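Local coordinates for microcompartments protein (Desulfitobacterium hafniense, PDB 3NWG) that probably serves as a shell protein of a bacterial microcompartment, with two BMC domains in each chain, at residues E3-I17 / G40-V53. Residues are numbered along the deposited sequence; the frame is centred on the assembly and turned at random.
Sequences ESIGLVEVNSIARGI and GKYIVLICGDVAAV
Strands 4-10 and 42-48 run antiparallel, their axes 4.7 Å apart, and four hydrogen-bonded pairs, Ser4-Gly48, Gly6-Ile46, Val8-Val44 and Val10-Tyr42, each close with two backbone bonds. On the face that carries the helices, the Tyr42 ring meets the first turn of helix 13-26. Its CG lies anti to the backbone N (chi1 -164°), which carries the ring under that turn: Tyr42 CD2 comes 3.5 Å from Gly16 CA, Tyr42 CD1 lies 4.1 Å from Ile13 CG1, and Ile17 N sits over one face, offset toward the rim. Ile17 CG1 reaches the phenol end, 3.9 Å from CZ of Tyr42, whose OH hydrogen-bonds a glycerol, probably from the crystallisation liquor. Farther along this face, Val53 from helix 50-64 sets CG1 3.6 Å from Gly6 N. The other face is mostly aliphatic: Leu7 CD1 packs 3.6 Å from Leu45 CD2, and Glu9 CG runs alongside Ile43 CG2. Glu9 OE2 forms a salt bridge with Lys41 NZ, doubtful in detail because OE2 is modelled too close to Lys41 CE, and a water bonds Glu9 OE1. These are the two central strands of a four-stranded antiparallel sheet, between strands 29-36 and 68-74, backed by helices, as in the BMC fold of microcompartment shell proteins.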
loop_
_atom_site.group_PDB
_atom_site.type_symbol
_atom_site.label_atom_id
_atom_site.label_comp_id
_atom_site.label_asym_id
_atom_site.label_seq_id
_atom_site.Cartn_x
_atom_site.Cartn_y
_atom_site.Cartn_z
ATOM N N GLU A 3 -27.639 -18.049 -7.270
ATOM C CA GLU A 3 -26.327 -18.618 -7.555
ATOM C C GLU A 3 -25.813 -19.546 -6.465
ATOM O O GLU A 3 -26.298 -19.522 -5.342
ATOM C CB GLU A 3 -25.335 -17.492 -7.804
ATOM C CG GLU A 3 -25.743 -16.610 -8.966
ATOM C CD GLU A 3 -24.745 -15.511 -9.232
ATOM O OE1 GLU A 3 -25.168 -14.329 -9.234
ATOM O OE2 GLU A 3 -23.539 -15.828 -9.420
ATOM N N SER A 4 -24.840 -20.378 -6.819
ATOM C CA SER A 4 -24.143 -21.230 -5.866
ATOM C C SER A 4 -22.702 -20.751 -5.667
ATOM O O SER A 4 -22.183 -19.966 -6.463
ATOM C CB SER A 4 -24.144 -22.673 -6.355
ATOM O OG SER A 4 -25.462 -23.077 -6.665
ATOM N N ILE A 5 -22.066 -21.219 -4.599
ATOM C CA ILE A 5 -20.643 -20.963 -4.366
ATOM C C ILE A 5 -19.894 -22.298 -4.220
ATOM O O ILE A 5 -20.397 -23.236 -3.574
ATOM C CB ILE A 5 -20.407 -20.037 -3.136
ATOM C CG1 ILE A 5 -18.915 -19.754 -2.935
ATOM C CG2 ILE A 5 -20.998 -20.651 -1.889
ATOM C CD1 ILE A 5 -18.622 -18.637 -1.976
ATOM N N GLY A 6 -18.717 -22.377 -4.845
ATOM C CA GLY A 6 -17.874 -23.564 -4.797
ATOM C C GLY A 6 -16.482 -23.238 -4.301
ATOM O O GLY A 6 -15.935 -22.176 -4.613
ATOM N N LEU A 7 -15.913 -24.159 -3.528
ATOM C CA LEU A 7 -14.598 -23.980 -2.940
ATOM C C LEU A 7 -13.735 -25.200 -3.143
ATOM O O LEU A 7 -14.143 -26.321 -2.847
ATOM C CB LEU A 7 -14.714 -23.739 -1.425
ATOM C CG LEU A 7 -13.426 -23.964 -0.631
ATOM C CD1 LEU A 7 -12.578 -22.697 -0.619
ATOM C CD2 LEU A 7 -13.705 -24.442 0.768
ATOM N N VAL A 8 -12.521 -24.979 -3.619
ATOM C CA VAL A 8 -11.535 -26.032 -3.621
ATOM C C VAL A 8 -10.332 -25.548 -2.817
ATOM O O VAL A 8 -9.838 -24.432 -3.030
ATOM C CB VAL A 8 -11.175 -26.496 -5.063
ATOM C CG1 VAL A 8 -10.008 -27.459 -5.057
ATOM C CG2 VAL A 8 -12.356 -27.188 -5.715
ATOM N N GLU A 9 -9.907 -26.374 -1.857
ATOM C CA GLU A 9 -8.661 -26.149 -1.127
ATOM C C GLU A 9 -7.584 -27.162 -1.533
ATOM O O GLU A 9 -7.824 -28.368 -1.538
ATOM C CB GLU A 9 -8.897 -26.192 0.377
ATOM C CG GLU A 9 -9.416 -24.877 0.973
ATOM C CD GLU A 9 -9.786 -25.003 2.452
ATOM O OE1 GLU A 9 -10.886 -24.542 2.841
ATOM O OE2 GLU A 9 -8.988 -25.585 3.219
ATOM N N VAL A 10 -6.402 -26.648 -1.872
ATOM C CA VAL A 10 -5.322 -27.439 -2.454
ATOM C C VAL A 10 -4.045 -27.258 -1.647
ATOM O O VAL A 10 -3.767 -26.176 -1.141
ATOM C CB VAL A 10 -5.027 -27.018 -3.925
ATOM C CG1 VAL A 10 -3.988 -27.913 -4.548
ATOM C CG2 VAL A 10 -6.292 -27.050 -4.777
ATOM N N ASN A 11 -3.270 -28.325 -1.540
ATOM C CA ASN A 11 -2.001 -28.350 -0.842
ATOM C C ASN A 11 -0.841 -27.528 -1.438
ATOM O O ASN A 11 0.085 -27.179 -0.724
ATOM C CB ASN A 11 -1.561 -29.799 -0.772
ATOM C CG ASN A 11 -0.835 -30.116 0.497
ATOM O OD1 ASN A 11 -0.878 -29.349 1.479
ATOM N ND2 ASN A 11 -0.152 -31.262 0.503
ATOM N N SER A 12 -0.856 -27.259 -2.737
ATOM C CA SER A 12 0.197 -26.477 -3.386
ATOM C C SER A 12 -0.326 -25.217 -4.014
ATOM O O SER A 12 -1.414 -25.208 -4.595
ATOM C CB SER A 12 0.805 -27.244 -4.551
ATOM O OG SER A 12 1.420 -28.402 -4.102
ATOM N N ILE A 13 0.485 -24.170 -3.977
ATOM C CA ILE A 13 0.270 -23.046 -4.877
ATOM C C ILE A 13 0.231 -23.544 -6.342
ATOM O O ILE A 13 -0.754 -23.314 -7.057
ATOM C CB ILE A 13 1.330 -21.942 -4.666
ATOM C CG1 ILE A 13 1.076 -21.216 -3.330
ATOM C CG2 ILE A 13 1.286 -20.937 -5.813
ATOM C CD1 ILE A 13 1.757 -21.828 -2.098
ATOM N N ALA A 14 1.279 -24.261 -6.756
ATOM C CA ALA A 14 1.395 -24.735 -8.142
ATOM C C ALA A 14 0.114 -25.437 -8.606
ATOM O O ALA A 14 -0.531 -25.000 -9.569
ATOM C CB ALA A 14 2.608 -25.628 -8.312
ATOM N N ARG A 15 -0.265 -26.490 -7.885
ATOM C CA ARG A 15 -1.502 -27.237 -8.136
ATOM C C ARG A 15 -2.763 -26.407 -7.997
ATOM O O ARG A 15 -3.719 -26.614 -8.740
ATOM C CB ARG A 15 -1.599 -28.437 -7.193
ATOM C CG ARG A 15 -0.556 -29.509 -7.452
ATOM C CD ARG A 15 -0.785 -30.222 -8.780
ATOM N NE ARG A 15 -0.584 -31.663 -8.604
ATOM C CZ ARG A 15 -1.542 -32.576 -8.747
ATOM N NH1 ARG A 15 -1.281 -33.851 -8.550
ATOM N NH2 ARG A 15 -2.759 -32.212 -9.104
ATOM N N GLY A 16 -2.765 -25.479 -7.042
ATOM C CA GLY A 16 -3.897 -24.599 -6.812
ATOM C C GLY A 16 -4.103 -23.688 -8.003
ATOM O O GLY A 16 -5.242 -23.415 -8.402
ATOM N N ILE A 17 -3.005 -23.208 -8.579
ATOM C CA ILE A 17 -3.089 -22.353 -9.750
ATOM C C ILE A 17 -3.578 -23.147 -10.973
ATOM O O ILE A 17 -4.328 -22.620 -11.790
ATOM C CB ILE A 17 -1.764 -21.637 -10.000
ATOM C CG1 ILE A 17 -1.561 -20.567 -8.908
ATOM C CG2 ILE A 17 -1.722 -21.021 -11.388
ATOM C CD1 ILE A 17 -0.140 -19.968 -8.848
ATOM N N GLY A 40 0.277 -24.866 3.594
ATOM C CA GLY A 40 0.729 -23.971 2.527
ATOM C C GLY A 40 -0.403 -23.866 1.519
ATOM O O GLY A 40 -0.171 -23.619 0.322
ATOM N N LYS A 41 -1.622 -24.054 2.035
ATOM C CA LYS A 41 -2.871 -24.082 1.274
ATOM C C LYS A 41 -3.007 -23.025 0.197
ATOM O O LYS A 41 -2.503 -21.914 0.327
ATOM C CB LYS A 41 -4.063 -23.933 2.221
ATOM C CG LYS A 41 -4.507 -25.211 2.902
ATOM C CD LYS A 41 -5.138 -24.941 4.291
ATOM C CE LYS A 41 -6.565 -24.388 4.221
ATOM N NZ LYS A 41 -7.128 -24.132 5.584
ATOM N N TYR A 42 -3.707 -23.403 -0.862
ATOM C CA TYR A 42 -4.203 -22.480 -1.850
ATOM C C TYR A 42 -5.698 -22.725 -1.925
ATOM O O TYR A 42 -6.155 -23.874 -1.916
ATOM C CB TYR A 42 -3.568 -22.764 -3.194
ATOM C CG TYR A 42 -3.732 -21.641 -4.191
ATOM C CD1 TYR A 42 -2.836 -20.578 -4.213
ATOM C CD2 TYR A 42 -4.776 -21.645 -5.121
ATOM C CE1 TYR A 42 -2.970 -19.552 -5.121
ATOM C CE2 TYR A 42 -4.915 -20.623 -6.037
ATOM C CZ TYR A 42 -4.006 -19.575 -6.028
ATOM O OH TYR A 42 -4.120 -18.542 -6.930
ATOM N N ILE A 43 -6.467 -21.649 -1.976
ATOM C CA ILE A 43 -7.906 -21.789 -2.010
ATOM C C ILE A 43 -8.477 -21.141 -3.256
ATOM O O ILE A 43 -7.969 -20.118 -3.731
ATOM C CB ILE A 43 -8.603 -21.240 -0.715
ATOM C CG1 ILE A 43 -8.671 -19.707 -0.693
ATOM C CG2 ILE A 43 -7.955 -21.783 0.549
ATOM C CD1 ILE A 43 -10.089 -19.173 -0.872
ATOM N N VAL A 44 -9.522 -21.761 -3.792
ATOM C CA VAL A 44 -10.249 -21.178 -4.905
ATOM C C VAL A 44 -11.713 -21.135 -4.555
ATOM O O VAL A 44 -12.299 -22.129 -4.116
ATOM C CB VAL A 44 -10.021 -21.941 -6.245
ATOM C CG1 VAL A 44 -10.715 -21.247 -7.397
ATOM C CG2 VAL A 44 -8.528 -22.073 -6.539
ATOM N N LEU A 45 -12.279 -19.951 -4.729
ATOM C CA LEU A 45 -13.702 -19.719 -4.541
ATOM C C LEU A 45 -14.274 -19.160 -5.826
ATOM O O LEU A 45 -13.728 -18.222 -6.416
ATOM C CB LEU A 45 -13.961 -18.724 -3.411
ATOM C CG LEU A 45 -13.761 -19.171 -1.970
ATOM C CD1 LEU A 45 -13.740 -17.955 -1.070
ATOM C CD2 LEU A 45 -14.871 -20.115 -1.538
ATOM N N ILE A 46 -15.396 -19.730 -6.233
ATOM C CA ILE A 46 -16.071 -19.344 -7.462
ATOM C C ILE A 46 -17.578 -19.319 -7.237
ATOM O O ILE A 46 -18.091 -19.898 -6.270
ATOM C CB ILE A 46 -15.751 -20.336 -8.581
ATOM C CG1 ILE A 46 -15.860 -21.761 -8.027
ATOM C CG2 ILE A 46 -14.337 -20.097 -9.098
ATOM C CD1 ILE A 46 -16.481 -22.750 -8.944
ATOM N N CYS A 47 -18.285 -18.643 -8.128
ATOM C CA CYS A 47 -19.726 -18.600 -8.041
ATOM C C CYS A 47 -20.330 -18.599 -9.443
ATOM O O CYS A 47 -19.747 -18.068 -10.383
ATOM C CB CYS A 47 -20.176 -17.367 -7.246
ATOM S SG CYS A 47 -20.108 -15.823 -8.190
ATOM N N GLY A 48 -21.502 -19.203 -9.560
ATOM C CA GLY A 48 -22.269 -19.242 -10.804
ATOM C C GLY A 48 -23.548 -20.006 -10.524
ATOM O O GLY A 48 -23.971 -20.092 -9.374
ATOM N N ASP A 49 -24.160 -20.574 -11.561
ATOM C CA ASP A 49 -25.314 -21.436 -11.360
ATOM C C ASP A 49 -24.895 -22.786 -10.793
ATOM O O ASP A 49 -23.787 -23.257 -11.039
ATOM C CB ASP A 49 -26.125 -21.606 -12.650
ATOM C CG ASP A 49 -27.287 -20.592 -12.757
ATOM O OD1 ASP A 49 -27.768 -20.356 -13.910
ATOM O OD2 ASP A 49 -27.732 -20.032 -11.704
ATOM N N VAL A 50 -25.794 -23.368 -10.007
ATOM C CA VAL A 50 -25.674 -24.710 -9.458
ATOM C C VAL A 50 -24.820 -25.642 -10.307
ATOM O O VAL A 50 -23.773 -26.130 -9.853
ATOM C CB VAL A 50 -27.050 -25.392 -9.358
ATOM C CG1 VAL A 50 -27.011 -26.490 -8.304
ATOM C CG2 VAL A 50 -28.163 -24.365 -9.077
ATOM N N ALA A 51 -25.294 -25.916 -11.521
ATOM C CA ALA A 51 -24.653 -26.889 -12.395
ATOM C C ALA A 51 -23.275 -26.408 -12.875
ATOM O O ALA A 51 -22.354 -27.207 -12.992
ATOM C CB ALA A 51 -25.567 -27.231 -13.575
ATOM N N ALA A 52 -23.141 -25.109 -13.138
ATOM C CA ALA A 52 -21.875 -24.523 -13.556
ATOM C C ALA A 52 -20.818 -24.653 -12.451
ATOM O O ALA A 52 -19.696 -25.103 -12.701
ATOM C CB ALA A 52 -22.068 -23.068 -13.980
ATOM N N VAL A 53 -21.190 -24.306 -11.220
ATOM C CA VAL A 53 -20.304 -24.498 -10.069
ATOM C C VAL A 53 -19.952 -25.984 -9.871
ATOM O O VAL A 53 -18.826 -26.320 -9.493
ATOM C CB VAL A 53 -20.896 -23.880 -8.769
ATOM C CG1 VAL A 53 -20.096 -24.272 -7.539
ATOM C CG2 VAL A 53 -20.961 -22.372 -8.878
HETATM O O HOH W 1 -10.556 -24.458 5.608
#